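PDB 6PV5: putative O-GlcNAcase nagJ from Clostridium perfringens, which probably acts as a hexosaminidase of glycoside hydrolase family 84, represented here by its catalytic barrel domain and the domains flanking it. Local coordinates for residues V377-G382 / L401-P406; L417-D422 / T495-S500; D424-E429 / N458-E463. All coordinates share one frame; numbering follows the deposited sequence. Where two conformers were deposited one is given.

In the fold
All three contacts gather around the crossover between the last two strands of the catalytic barrel, 399-403 and 431-436. Contact 1 is buried at the strand ends where such barrels carry their active sites, near the predicted proton donor, and joins amide hydrogen bonds to tryptophan packing. Contact 2, also largely buried, makes no direct hydrogen bond: a tyrosine face and bridging waters tie the crossover to the loop before helix 501-515. Contact 3 lies nearer the surface, where an arginine reaches backbone carbonyls. They touch: Pro-379 O meets Thr-495 OG1 between contacts 1 and 2, Tyr-462 OH meets Ile-420 O between 2 and 3, and Leu-401 packs on Leu-427 between 1 and 3.

Contact 1: residues V377-G382 / L401-P406; sequences VIPPNG and LWWNYP
Ile-378 and Asn-404 mark the nearest approach of the two backbones, their CA atoms 5.9 Å apart, where the loop after strand 369-372 passes the end of strand 399-403. These are the sixth and seventh strands of the (beta/alpha)8 barrel, and the contact sits where their C-terminal ends open into loops, the side on which such barrels carry their active sites. The side chain of Val-377 is about 7 Å from that of Asp-305, the predicted proton donor. Beyond the strand the chain bends through an inverse gamma turn centred on Asn-404, whose CB points toward the loop.

The packing begins with Trp-403. Its CG is anti to the backbone N (chi1 -173°), and although the side chain sets out away from the loop, the six-membered ring swings back to it. CZ3 meets both CG and CD of Pro-379, with CD 3.6 Å away, while CH2 lies 3.7 Å from Gly-382 CA. Both partners come in obliquely. The proline ring and the indole run antiparallel alongside each other, and the touch from Gly-382 is made by a main-chain atom, with phi positive there (64°). Ile-378 adds a looser touch through CG2, 4.0 Å from Asn-404 O.

The polar half depends on one buried amide. Trp-402 points its NE1, in the indole plane, at Asn-404 OD1 (2.9 Å), arriving from above the carbonyl plane, and Asn-437 ND2 donates to the same oxygen. Two donors on the oxygen and one acceptor for the nitrogen together set the rotation of the amide. Asn-404 ND2 donates to Val-377 O over 2.9 Å at 166°, the acceptor lying nearly in the amide plane of Asn-404.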
loop_
_atom_site.group_PDB
_atom_site.type_symbol
_atom_site.label_atom_id
_atom_site.label_comp_id
_atom_site.label_asym_id
_atom_site.label_seq_id
_atom_site.Cartn_x
_atom_site.Cartn_y
_atom_site.Cartn_z
ATOM N N VAL A 377 -9.171 -15.610 -3.108
ATOM C CA VAL A 377 -9.307 -14.298 -3.714
ATOM C C VAL A 377 -9.037 -13.191 -2.698
ATOM O O VAL A 377 -8.267 -12.266 -2.971
ATOM C CB VAL A 377 -10.677 -14.172 -4.395
ATOM C CG1 VAL A 377 -10.822 -12.827 -5.110
ATOM C CG2 VAL A 377 -10.875 -15.327 -5.362
ATOM N N ILE A 378 -9.668 -13.287 -1.521
ATOM C CA ILE A 378 -9.367 -12.388 -0.413
ATOM C C ILE A 378 -9.001 -13.248 0.805
ATOM O O ILE A 378 -9.880 -13.691 1.529
ATOM C CB ILE A 378 -10.555 -11.435 -0.110
ATOM C CG1 ILE A 378 -11.158 -10.798 -1.373
ATOM C CG2 ILE A 378 -10.163 -10.355 0.902
ATOM C CD1 ILE A 378 -12.655 -10.633 -1.297
ATOM N N PRO A 379 -7.704 -13.534 1.080
ATOM C CA PRO A 379 -7.333 -14.466 2.157
ATOM C C PRO A 379 -7.625 -13.886 3.542
ATOM O O PRO A 379 -7.058 -12.856 3.924
ATOM C CB PRO A 379 -5.822 -14.673 1.959
ATOM C CG PRO A 379 -5.596 -14.244 0.510
ATOM C CD PRO A 379 -6.533 -13.056 0.331
ATOM N N PRO A 380 -8.529 -14.537 4.316
ATOM C CA PRO A 380 -9.037 -13.973 5.568
ATOM C C PRO A 380 -7.962 -13.864 6.640
ATOM O O PRO A 380 -8.037 -13.003 7.513
ATOM C CB PRO A 380 -10.173 -14.930 6.000
ATOM C CG PRO A 380 -9.913 -16.204 5.241
ATOM C CD PRO A 380 -9.175 -15.815 3.974
ATOM N N ASN A 381 -6.930 -14.692 6.511
ATOM C CA ASN A 381 -5.906 -14.780 7.533
ATOM C C ASN A 381 -4.518 -14.547 6.928
ATOM O O ASN A 381 -3.555 -15.197 7.338
ATOM C CB ASN A 381 -6.008 -16.141 8.229
ATOM C CG ASN A 381 -5.039 -16.311 9.378
ATOM O OD1 ASN A 381 -4.590 -15.329 9.964
ATOM N ND2 ASN A 381 -4.717 -17.558 9.703
ATOM N N GLY A 382 -4.411 -13.596 5.987
ATOM C CA GLY A 382 -3.135 -13.259 5.365
ATOM C C GLY A 382 -2.540 -14.423 4.560
ATOM O O GLY A 382 -3.270 -15.237 3.997
ATOM N N LEU A 401 2.816 -11.157 -5.022
ATOM C CA LEU A 401 1.561 -11.223 -4.288
ATOM C C LEU A 401 0.679 -10.012 -4.623
ATOM O O LEU A 401 1.058 -8.877 -4.360
ATOM C CB LEU A 401 1.859 -11.324 -2.790
ATOM C CG LEU A 401 0.626 -11.286 -1.872
ATOM C CD1 LEU A 401 -0.341 -12.457 -2.126
ATOM C CD2 LEU A 401 1.046 -11.238 -0.406
ATOM N N TRP A 402 -0.470 -10.269 -5.249
ATOM C CA TRP A 402 -1.492 -9.268 -5.451
ATOM C C TRP A 402 -2.363 -9.257 -4.189
ATOM O O TRP A 402 -3.097 -10.203 -3.910
ATOM C CB TRP A 402 -2.281 -9.631 -6.705
ATOM C CG TRP A 402 -3.489 -8.786 -6.970
ATOM C CD1 TRP A 402 -4.526 -8.534 -6.116
ATOM C CD2 TRP A 402 -3.822 -8.128 -8.206
ATOM N NE1 TRP A 402 -5.471 -7.756 -6.728
ATOM C CE2 TRP A 402 -5.072 -7.493 -8.011
ATOM C CE3 TRP A 402 -3.185 -8.011 -9.450
ATOM C CZ2 TRP A 402 -5.701 -6.749 -9.013
ATOM C CZ3 TRP A 402 -3.822 -7.296 -10.445
ATOM C CH2 TRP A 402 -5.059 -6.680 -10.229
ATOM N N TRP A 403 -2.196 -8.218 -3.378
ATOM C CA TRP A 403 -2.808 -8.230 -2.058
ATOM C C TRP A 403 -4.096 -7.411 -2.056
ATOM O O TRP A 403 -4.054 -6.190 -2.226
ATOM C CB TRP A 403 -1.814 -7.747 -1.009
ATOM C CG TRP A 403 -2.375 -7.907 0.364
ATOM C CD1 TRP A 403 -2.565 -6.923 1.290
ATOM C CD2 TRP A 403 -2.883 -9.121 0.941
ATOM N NE1 TRP A 403 -3.121 -7.454 2.419
ATOM C CE2 TRP A 403 -3.354 -8.791 2.226
ATOM C CE3 TRP A 403 -3.001 -10.442 0.488
ATOM C CZ2 TRP A 403 -3.933 -9.735 3.073
ATOM C CZ3 TRP A 403 -3.554 -11.382 1.332
ATOM C CH2 TRP A 403 -4.028 -11.022 2.596
ATOM N N ASN A 404 -5.216 -8.103 -1.847
ATOM C CA ASN A 404 -6.541 -7.505 -1.962
ATOM C C ASN A 404 -6.957 -6.821 -0.651
ATOM O O ASN A 404 -7.937 -7.198 -0.004
ATOM C CB ASN A 404 -7.578 -8.538 -2.417
ATOM C CG ASN A 404 -7.626 -8.657 -3.927
ATOM O OD1 ASN A 404 -7.538 -7.651 -4.626
ATOM N ND2 ASN A 404 -7.725 -9.872 -4.437
ATOM N N TYR A 405 -6.217 -5.782 -0.288
ATOM C CA TYR A 405 -6.544 -4.902 0.825
ATOM C C TYR A 405 -5.660 -3.669 0.653
ATOM O O TYR A 405 -4.476 -3.822 0.325
ATOM C CB TYR A 405 -6.218 -5.634 2.131
ATOM C CG TYR A 405 -6.577 -4.892 3.385
ATOM C CD1 TYR A 405 -7.787 -5.134 4.026
ATOM C CD2 TYR A 405 -5.743 -3.920 3.904
ATOM C CE1 TYR A 405 -8.138 -4.454 5.182
ATOM C CE2 TYR A 405 -6.077 -3.239 5.062
ATOM C CZ TYR A 405 -7.279 -3.504 5.705
ATOM O OH TYR A 405 -7.626 -2.816 6.836
ATOM N N PRO A 406 -6.148 -2.416 0.847
ATOM C CA PRO A 406 -7.486 -2.119 1.382
ATOM C C PRO A 406 -8.729 -2.190 0.499
ATOM O O PRO A 406 -9.825 -1.844 0.958
ATOM C CB PRO A 406 -7.322 -0.664 1.869
ATOM C CG PRO A 406 -6.330 -0.057 0.899
ATOM C CD PRO A 406 -5.348 -1.200 0.657
#

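Contact 2: residues L417-D422 / T495-S500; sequences LGPIYD and TGRPDS
Tyr-421 lays one ring face against the backbone of Arg-497, and this is the tight part of the contact. Arg-497 CA stands 3.6 Å from the ring centroid and 13° off its normal, a CH-pi contact over the centre. CB of the arginine continues across CD1 at 3.6 Å, and Pro-498 CD comes up obliquely on CE2 at 3.9 Å. The tyrosine reaches this place because its CG is anti to the backbone N (chi1 -165°). Further along, the extended arginine chain brushes Pro-419, CD to CD, before its guanidinium leaves to pair with Glu-465 and bond to Asn-488.

Beside the ring the two backbones do not meet directly, and waters bridge them. One molecule donates to Pro-419 O (2.6 Å) and accepts from Arg-497 N (2.9 Å); another donates to both Tyr-421 O and Thr-495 OG1, which also bonds to Pro-379 O. No direct hydrogen bond joins the segments. The solvent side is the outer end, where the partly exposed tyrosine meets exposed Pro-498. The arrangement is a loop-to-loop junction: the crossover between the seventh and eighth strands of a (beta/alpha)8 barrel, seated against the chain entering helix 501-515 and the helical C-terminal part.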
loop_
_atom_site.group_PDB
_atom_site.type_symbol
_atom_site.label_atom_id
_atom_site.label_comp_id
_atom_site.label_asym_id
_atom_site.label_seq_id
_atom_site.Cartn_x
_atom_site.Cartn_y
_atom_site.Cartn_z
ATOM N N LEU A 417 -9.150 0.864 6.852
ATOM C CA LEU A 417 -8.224 1.890 7.300
ATOM C C LEU A 417 -7.132 1.261 8.162
ATOM O O LEU A 417 -6.461 1.976 8.900
ATOM C CB LEU A 417 -8.994 2.958 8.105
ATOM C CG LEU A 417 -10.084 3.718 7.332
ATOM C CD1 LEU A 417 -10.861 4.645 8.276
ATOM C CD2 LEU A 417 -9.451 4.534 6.203
ATOM N N GLY A 418 -6.946 -0.061 8.062
ATOM C CA GLY A 418 -5.950 -0.728 8.891
ATOM C C GLY A 418 -4.605 -1.004 8.209
ATOM O O GLY A 418 -4.428 -0.785 7.007
ATOM N N PRO A 419 -3.614 -1.550 8.957
ATOM C CA PRO A 419 -2.326 -1.923 8.371
ATOM C C PRO A 419 -2.437 -3.236 7.602
ATOM O O PRO A 419 -3.302 -4.073 7.883
ATOM C CB PRO A 419 -1.427 -2.100 9.608
ATOM C CG PRO A 419 -2.393 -2.608 10.662
ATOM C CD PRO A 419 -3.679 -1.834 10.404
ATOM N N ILE A 420 -1.561 -3.390 6.601
ATOM C CA ILE A 420 -1.278 -4.695 6.008
ATOM C C ILE A 420 -1.028 -5.682 7.146
ATOM O O ILE A 420 -0.225 -5.435 8.027
ATOM C CB ILE A 420 -0.043 -4.579 5.094
ATOM C CG1 ILE A 420 -0.235 -3.528 3.989
ATOM C CG2 ILE A 420 0.354 -5.944 4.541
ATOM C CD1 ILE A 420 -1.512 -3.651 3.174
ATOM N N TYR A 421 -1.724 -6.805 7.147
ATOM C CA TYR A 421 -1.789 -7.589 8.371
ATOM C C TYR A 421 -1.687 -9.071 8.029
ATOM O O TYR A 421 -2.281 -9.498 7.037
ATOM C CB TYR A 421 -3.128 -7.301 9.069
ATOM C CG TYR A 421 -3.213 -7.743 10.510
ATOM C CD1 TYR A 421 -2.639 -7.000 11.531
ATOM C CD2 TYR A 421 -3.882 -8.908 10.850
ATOM C CE1 TYR A 421 -2.736 -7.393 12.864
ATOM C CE2 TYR A 421 -3.977 -9.330 12.168
ATOM C CZ TYR A 421 -3.399 -8.568 13.168
ATOM O OH TYR A 421 -3.509 -8.990 14.455
ATOM N N ASP A 422 -0.937 -9.834 8.848
ATOM C CA ASP A 422 -0.870 -11.294 8.764
ATOM C C ASP A 422 -0.153 -11.718 7.479
ATOM O O ASP A 422 -0.423 -12.781 6.943
ATOM C CB ASP A 422 -2.254 -11.954 8.733
ATOM C CG ASP A 422 -2.942 -12.163 10.078
ATOM O OD1 ASP A 422 -2.225 -12.175 11.111
ATOM O OD2 ASP A 422 -4.208 -12.334 10.073
ATOM N N THR A 495 -10.630 -9.411 5.096
ATOM C CA THR A 495 -9.304 -9.669 5.626
ATOM C C THR A 495 -8.948 -8.418 6.412
ATOM O O THR A 495 -9.708 -7.453 6.366
ATOM C CB THR A 495 -8.303 -10.001 4.509
ATOM O OG1 THR A 495 -7.091 -10.482 5.103
ATOM C CG2 THR A 495 -7.997 -8.814 3.617
ATOM N N GLY A 496 -7.809 -8.434 7.110
ATOM C CA GLY A 496 -7.363 -7.239 7.812
ATOM C C GLY A 496 -7.248 -7.485 9.311
ATOM O O GLY A 496 -7.732 -8.495 9.822
ATOM N N ARG A 497 -6.579 -6.570 10.002
ATOM C CA ARG A 497 -6.566 -6.580 11.456
ATOM C C ARG A 497 -8.007 -6.585 11.976
ATOM O O ARG A 497 -8.850 -5.825 11.479
ATOM C CB ARG A 497 -5.820 -5.326 11.920
ATOM C CG ARG A 497 -5.880 -5.027 13.416
ATOM C CD ARG A 497 -5.538 -3.561 13.619
ATOM N NE ARG A 497 -5.498 -3.062 15.000
ATOM C CZ ARG A 497 -6.522 -2.498 15.646
ATOM N NH1 ARG A 497 -6.344 -2.058 16.878
ATOM N NH2 ARG A 497 -7.712 -2.371 15.073
ATOM N N PRO A 498 -8.343 -7.428 12.990
ATOM C CA PRO A 498 -9.676 -7.388 13.615
ATOM C C PRO A 498 -9.966 -6.016 14.227
ATOM O O PRO A 498 -9.068 -5.363 14.747
ATOM C CB PRO A 498 -9.613 -8.499 14.697
ATOM C CG PRO A 498 -8.512 -9.422 14.149
ATOM C CD PRO A 498 -7.467 -8.457 13.591
ATOM N N ASP A 499 -11.224 -5.572 14.132
ATOM C CA ASP A 499 -11.624 -4.269 14.640
ATOM C C ASP A 499 -11.547 -4.268 16.171
ATOM O O ASP A 499 -11.863 -5.279 16.798
ATOM C CB ASP A 499 -13.097 -4.004 14.327
ATOM C CG ASP A 499 -13.428 -3.834 12.849
ATOM O OD1 ASP A 499 -12.510 -3.463 12.075
ATOM O OD2 ASP A 499 -14.625 -4.032 12.491
ATOM N N SER A 500 -11.110 -3.138 16.739
ATOM C CA SER A 500 -11.184 -2.825 18.158
ATOM C C SER A 500 -11.062 -4.078 19.030
ATOM O O SER A 500 -11.997 -4.409 19.766
ATOM C CB SER A 500 -12.455 -2.053 18.472
ATOM O OG SER A 500 -13.584 -2.885 18.231
HETATM O O HOH W 1 -5.777 -4.224 8.525
HETATM O O HOH W 2 -4.889 -9.030 6.337
HETATM O O HOH W 3 -6.114 -10.907 7.941
#

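Contact 3: residues D424-E429 / N458-E463; sequences DRNLDE and NSVSYE
Arg-425 lies along the backbone of residues 459-462 and ends among their carbonyl oxygens. The two segments are closest at Arg-425 and Val-460, whose CA atoms are 5.2 Å apart. The side chain leaves with CG anti to the backbone N, and CB passes loosely by Ser-459 O. CG then faces two carbonyl oxygens, those of Ser-459 and Val-460, and CD closes on Val-460 O at 3.1 Å. The chain bends here, chi3 being -37°, and carries NH1 to the carbonyls. NE and CZ pass Val-460 O at longer range; CZ and, loosely, NH2 also come near Tyr-462 O.

At the tip Arg-425 NH1 donates to Val-460 O over 2.8 Å at 163°, the oxygen lying near the guanidinium plane although the nitrogen sits above the plane of the carbonyl. A second bond, from Arg-425 NH1 to Tyr-462 O at 3.1 Å, is weak and bent.

This contact belongs to the (beta/alpha)8 barrel, on the side where strands begin: residues 424-429 lead into the eighth strand, 431-436, and residues 458-463 link helix 446-457 to helix 464-476. Asp-424 to Leu-427 form a type I beta turn, in which Asp-424 OD1 uses its anti lone pair to accept from Asn-426 N (2.8 Å), making an Asx turn. On the other side Asn-458 OD1 accepts from Ser-461 N at 3.1 Å, an Asx motif in the same curve of backbone whose carbonyls the arginine meets.

Ser-459 points toward the first turn, and its OG gives a weak hydrogen bond to Arg-425 O (3.4 Å). The carboxylate of Asp-428 lies a little farther from that hydroxyl, while toward the surface Val-460 CG2 rests 4.0 Å from Asn-426 ND2.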
loop_
_atom_site.group_PDB
_atom_site.type_symbol
_atom_site.label_atom_id
_atom_site.label_comp_id
_atom_site.label_asym_id
_atom_site.label_seq_id
_atom_site.Cartn_x
_atom_site.Cartn_y
_atom_site.Cartn_z
ATOM N N ASP A 424 3.352 -13.021 6.056
ATOM C CA ASP A 424 4.521 -13.637 6.670
ATOM C C ASP A 424 5.723 -12.693 6.588
ATOM O O ASP A 424 6.017 -12.123 5.541
ATOM C CB ASP A 424 4.790 -15.003 6.029
ATOM C CG ASP A 424 5.662 -15.903 6.887
ATOM O OD1 ASP A 424 6.836 -15.560 7.081
ATOM O OD2 ASP A 424 5.156 -16.936 7.341
ATOM N N ARG A 425 6.395 -12.524 7.728
ATOM C CA ARG A 425 7.619 -11.744 7.863
ATOM C C ARG A 425 8.699 -12.204 6.876
ATOM O O ARG A 425 9.509 -11.391 6.446
ATOM C CB ARG A 425 8.118 -11.856 9.305
ATOM C CG ARG A 425 9.438 -11.155 9.590
ATOM C CD ARG A 425 9.840 -11.214 11.060
ATOM N NE ARG A 425 8.710 -11.092 11.980
ATOM C CZ ARG A 425 8.125 -9.956 12.363
ATOM N NH1 ARG A 425 8.555 -8.782 11.923
ATOM N NH2 ARG A 425 7.112 -10.000 13.208
ATOM N N ASN A 426 8.682 -13.484 6.482
ATOM C CA ASN A 426 9.719 -14.022 5.610
ATOM C C ASN A 426 9.143 -14.470 4.267
ATOM O O ASN A 426 9.693 -15.375 3.635
ATOM C CB ASN A 426 10.455 -15.194 6.275
ATOM C CG ASN A 426 11.190 -14.751 7.519
ATOM O OD1 ASN A 426 10.879 -15.202 8.618
ATOM N ND2 ASN A 426 12.114 -13.817 7.363
ATOM N N LEU A 427 8.043 -13.829 3.843
ATOM C CA LEU A 427 7.423 -14.059 2.544
ATOM C C LEU A 427 8.424 -13.842 1.419
ATOM O O LEU A 427 8.291 -14.458 0.357
ATOM C CB LEU A 427 6.270 -13.070 2.363
ATOM C CG LEU A 427 5.056 -13.607 1.620
ATOM C CD1 LEU A 427 4.403 -14.707 2.432
ATOM C CD2 LEU A 427 4.060 -12.488 1.341
ATOM N N ASP A 428 9.374 -12.920 1.645
ATOM C CA ASP A 428 10.372 -12.540 0.654
ATOM C C ASP A 428 11.210 -13.744 0.189
ATOM O O ASP A 428 11.797 -13.705 -0.891
ATOM C CB ASP A 428 11.195 -11.329 1.103
ATOM C CG ASP A 428 12.023 -11.553 2.357
ATOM O OD1 ASP A 428 11.748 -12.516 3.090
ATOM O OD2 ASP A 428 12.938 -10.753 2.600
ATOM N N GLU A 429 11.224 -14.833 0.967
ATOM C CA GLU A 429 11.946 -16.038 0.568
ATOM C C GLU A 429 11.321 -16.662 -0.678
ATOM O O GLU A 429 12.023 -17.313 -1.443
ATOM C CB GLU A 429 11.940 -17.070 1.696
ATOM C CG GLU A 429 12.739 -16.638 2.908
ATOM C CD GLU A 429 12.856 -17.703 3.995
ATOM O OE1 GLU A 429 12.587 -18.888 3.698
ATOM O OE2 GLU A 429 13.214 -17.352 5.156
ATOM N N ASN A 458 10.585 -3.397 3.974
ATOM C CA ASN A 458 11.287 -3.967 5.113
ATOM C C ASN A 458 10.338 -4.930 5.812
ATOM O O ASN A 458 9.796 -4.605 6.875
ATOM C CB ASN A 458 11.880 -2.880 6.023
ATOM C CG ASN A 458 12.808 -3.376 7.125
ATOM O OD1 ASN A 458 12.851 -4.560 7.454
ATOM N ND2 ASN A 458 13.533 -2.461 7.753
ATOM N N SER A 459 10.174 -6.117 5.203
ATOM C CA SER A 459 9.225 -7.118 5.666
ATOM C C SER A 459 9.714 -7.771 6.948
ATOM O O SER A 459 8.927 -8.131 7.823
ATOM C CB SER A 459 8.914 -8.137 4.605
ATOM O OG SER A 459 10.084 -8.838 4.213
ATOM N N VAL A 460 11.032 -7.890 7.064
ATOM C CA VAL A 460 11.640 -8.520 8.221
ATOM C C VAL A 460 11.328 -7.738 9.495
ATOM O O VAL A 460 10.988 -8.333 10.513
ATOM C CB VAL A 460 13.149 -8.736 7.983
ATOM C CG1 VAL A 460 13.972 -8.696 9.265
ATOM C CG2 VAL A 460 13.375 -10.027 7.213
ATOM N N SER A 461 11.442 -6.410 9.458
ATOM C CA SER A 461 11.226 -5.689 10.707
ATOM C C SER A 461 9.800 -5.120 10.826
ATOM O O SER A 461 9.458 -4.531 11.847
ATOM C CB SER A 461 12.287 -4.647 10.937
ATOM O OG SER A 461 12.302 -3.710 9.872
ATOM N N TYR A 462 8.949 -5.344 9.815
ATOM C CA TYR A 462 7.601 -4.780 9.801
ATOM C C TYR A 462 6.804 -5.262 11.003
ATOM O O TYR A 462 6.626 -6.461 11.162
ATOM C CB TYR A 462 6.830 -5.247 8.566
ATOM C CG TYR A 462 5.394 -4.770 8.478
ATOM C CD1 TYR A 462 5.101 -3.463 8.098
ATOM C CD2 TYR A 462 4.336 -5.630 8.757
ATOM C CE1 TYR A 462 3.790 -3.017 7.978
ATOM C CE2 TYR A 462 3.018 -5.208 8.642
ATOM C CZ TYR A 462 2.756 -3.897 8.256
ATOM O OH TYR A 462 1.484 -3.465 8.142
ATOM N N GLU A 463 6.312 -4.317 11.811
ATOM C CA GLU A 463 5.300 -4.599 12.824
ATOM C C GLU A 463 4.053 -3.775 12.513
ATOM O O GLU A 463 4.136 -2.549 12.407
ATOM C CB GLU A 463 5.786 -4.207 14.217
ATOM C CG GLU A 463 6.954 -5.031 14.716
ATOM C CD GLU A 463 7.494 -4.476 16.022
ATOM O OE1 GLU A 463 6.727 -4.462 17.012
ATOM O OE2 GLU A 463 8.659 -4.015 16.037
#